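Local atomic coordinates of tubulin-specific chaperone, putative (Trypanosoma brucei, PDB entry 4B6M), a protein that probably binds alpha-tubulin and microtubule plus ends as tubulin-binding cofactor B, a tubulin chaperone represented here by its CAP-Gly domain. Residues C12-G17 and V38-D43. Sequence-based numbering, arbitrary orientation.
Sequences CLCRPG and VGVEFD
Cys12 and Cys14 meet Val40 and Phe42 in the buried core of the CAP-Gly domain, a small, strongly bent antiparallel sheet of the SH3 type. Strands 11-14 and 36-42 are not sheet neighbours: the short segments run nearly at right angles (98°), with axes 9.3 Å apart, and side chains alone bridge the gap, without a hydrogen bond. Alternate residues of the first strand send two thiols inward, small and weakly polar groups that suit a buried interior without needing a hydrogen-bond partner. Cys12 SG sits between its backbone N and carbonyl carbon (chi1 62°), pointing across at the fork of Val40, 4.1 Å from both Val40 CG1 and Val40 CG2. The branched valine thus presents both methyls, and its CG2 also touches the second thiol, with Cys14 SG at 4.0 Å. The CA–CB bond of Phe42 points neither at nor away from the cysteine strand, and a long, flat side chain brings CE1 up to Cys14. Cys14 CB lies near the ring plane, 3.9 Å from Phe42 CE1, while Val40 CG1, two residues back on the same strand, rests over one face, 3.7 Å above the plane and displaced toward CE1. Cys14 SG, which also approaches Phe42 CE1, stands 5.1 Å from the ring centroid and 69° off its normal, an oblique sulfur-aromatic contact. Strand 19-26 lies between the two strands in sheet order, Cys12 pairing with Gly21 and Gly39 with Arg24 through their backbones. Val74 of strand 74-76 packs on both cysteines, and Leu69 of strand 66-69 touches Cys14 and Phe42, so both outermost strands contribute.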
loop_
_atom_site.group_PDB
_atom_site.type_symbol
_atom_site.label_atom_id
_atom_site.label_comp_id
_atom_site.label_asym_id
_atom_site.label_seq_id
_atom_site.Cartn_x
_atom_site.Cartn_y
_atom_site.Cartn_z
ATOM N N CYS A 12 -5.975 3.462 -5.286
ATOM C CA CYS A 12 -5.829 4.499 -4.268
ATOM C C CYS A 12 -4.793 5.563 -4.573
ATOM O O CYS A 12 -3.868 5.340 -5.369
ATOM C CB CYS A 12 -5.570 3.837 -2.898
ATOM S SG CYS A 12 -4.026 2.862 -2.822
ATOM N N LEU A 13 -4.959 6.717 -3.934
ATOM C CA LEU A 13 -3.927 7.723 -3.835
ATOM C C LEU A 13 -3.584 7.804 -2.372
ATOM O O LEU A 13 -4.486 7.911 -1.526
ATOM C CB LEU A 13 -4.423 9.106 -4.281
ATOM C CG LEU A 13 -4.631 9.387 -5.768
ATOM C CD1 LEU A 13 -5.218 10.796 -5.933
ATOM C CD2 LEU A 13 -3.352 9.253 -6.571
ATOM N N CYS A 14 -2.298 7.775 -2.088
ATOM C CA CYS A 14 -1.790 7.681 -0.724
ATOM C C CYS A 14 -0.922 8.857 -0.345
ATOM O O CYS A 14 -0.042 9.266 -1.097
ATOM C CB CYS A 14 -0.936 6.428 -0.577
ATOM S SG CYS A 14 -1.810 4.895 -0.881
ATOM N N ARG A 15 -1.135 9.378 0.863
ATOM C CA ARG A 15 -0.233 10.358 1.444
ATOM C C ARG A 15 1.068 9.718 1.923
ATOM O O ARG A 15 1.052 8.509 2.206
ATOM C CB ARG A 15 -0.916 11.017 2.654
ATOM C CG ARG A 15 -2.065 11.914 2.268
ATOM C CD ARG A 15 -2.414 12.817 3.430
ATOM N NE ARG A 15 -3.078 12.042 4.462
ATOM C CZ ARG A 15 -3.290 12.469 5.706
ATOM N NH1 ARG A 15 -2.918 13.688 6.090
ATOM N NH2 ARG A 15 -3.915 11.674 6.562
ATOM N N PRO A 16 2.161 10.510 2.025
ATOM C CA PRO A 16 2.116 11.875 1.520
ATOM C C PRO A 16 2.323 11.901 0.016
ATOM O O PRO A 16 2.873 10.956 -0.544
ATOM C CB PRO A 16 3.307 12.546 2.198
ATOM C CG PRO A 16 4.286 11.462 2.360
ATOM C CD PRO A 16 3.464 10.232 2.674
ATOM N N GLY A 17 1.867 12.970 -0.619
ATOM C CA GLY A 17 2.255 13.265 -1.999
ATOM C C GLY A 17 1.518 12.582 -3.141
ATOM O O GLY A 17 2.067 12.480 -4.249
ATOM N N VAL A 38 -2.574 -1.022 5.875
ATOM C CA VAL A 38 -2.906 -1.247 4.478
ATOM C C VAL A 38 -1.612 -1.458 3.693
ATOM O O VAL A 38 -0.702 -0.609 3.708
ATOM C CB VAL A 38 -3.698 -0.042 3.905
ATOM C CG1 VAL A 38 -4.129 -0.326 2.468
ATOM C CG2 VAL A 38 -4.933 0.257 4.771
ATOM N N GLY A 39 -1.483 -2.612 3.044
ATOM C CA GLY A 39 -0.322 -2.863 2.190
ATOM C C GLY A 39 -0.630 -2.358 0.804
ATOM O O GLY A 39 -1.627 -2.803 0.236
ATOM N N VAL A 40 0.201 -1.471 0.263
ATOM C CA VAL A 40 -0.052 -0.892 -1.065
ATOM C C VAL A 40 1.098 -1.210 -2.001
ATOM O O VAL A 40 2.268 -1.121 -1.611
ATOM C CB VAL A 40 -0.246 0.643 -0.985
ATOM C CG1 VAL A 40 -0.338 1.247 -2.379
ATOM C CG2 VAL A 40 -1.485 0.998 -0.181
ATOM N N GLU A 41 0.771 -1.586 -3.241
ATOM C CA GLU A 41 1.776 -1.639 -4.288
ATOM C C GLU A 41 1.610 -0.409 -5.165
ATOM O O GLU A 41 0.573 -0.217 -5.834
ATOM C CB GLU A 41 1.631 -2.903 -5.127
ATOM C CG GLU A 41 2.639 -2.951 -6.249
ATOM C CD GLU A 41 2.529 -4.215 -7.079
ATOM O OE1 GLU A 41 1.689 -5.087 -6.753
ATOM O OE2 GLU A 41 3.274 -4.310 -8.060
ATOM N N PHE A 42 2.630 0.433 -5.168
ATOM C CA PHE A 42 2.599 1.652 -5.955
ATOM C C PHE A 42 2.909 1.390 -7.414
ATOM O O PHE A 42 3.584 0.406 -7.759
ATOM C CB PHE A 42 3.555 2.683 -5.358
ATOM C CG PHE A 42 3.175 3.091 -3.970
ATOM C CD1 PHE A 42 2.103 3.953 -3.782
ATOM C CD2 PHE A 42 3.842 2.591 -2.853
ATOM C CE1 PHE A 42 1.703 4.322 -2.513
ATOM C CE2 PHE A 42 3.461 2.977 -1.571
ATOM C CZ PHE A 42 2.377 3.838 -1.400
ATOM N N ASP A 43 2.399 2.278 -8.269
ATOM C CA ASP A 43 2.686 2.196 -9.681
ATOM C C ASP A 43 4.128 2.561 -9.988
ATOM O O ASP A 43 4.740 1.973 -10.893
ATOM C CB ASP A 43 1.762 3.121 -10.454
ATOM C CG ASP A 43 0.324 2.647 -10.479
ATOM O OD1 ASP A 43 -0.037 1.645 -9.830
ATOM O OD2 ASP A 43 -0.486 3.322 -11.154
#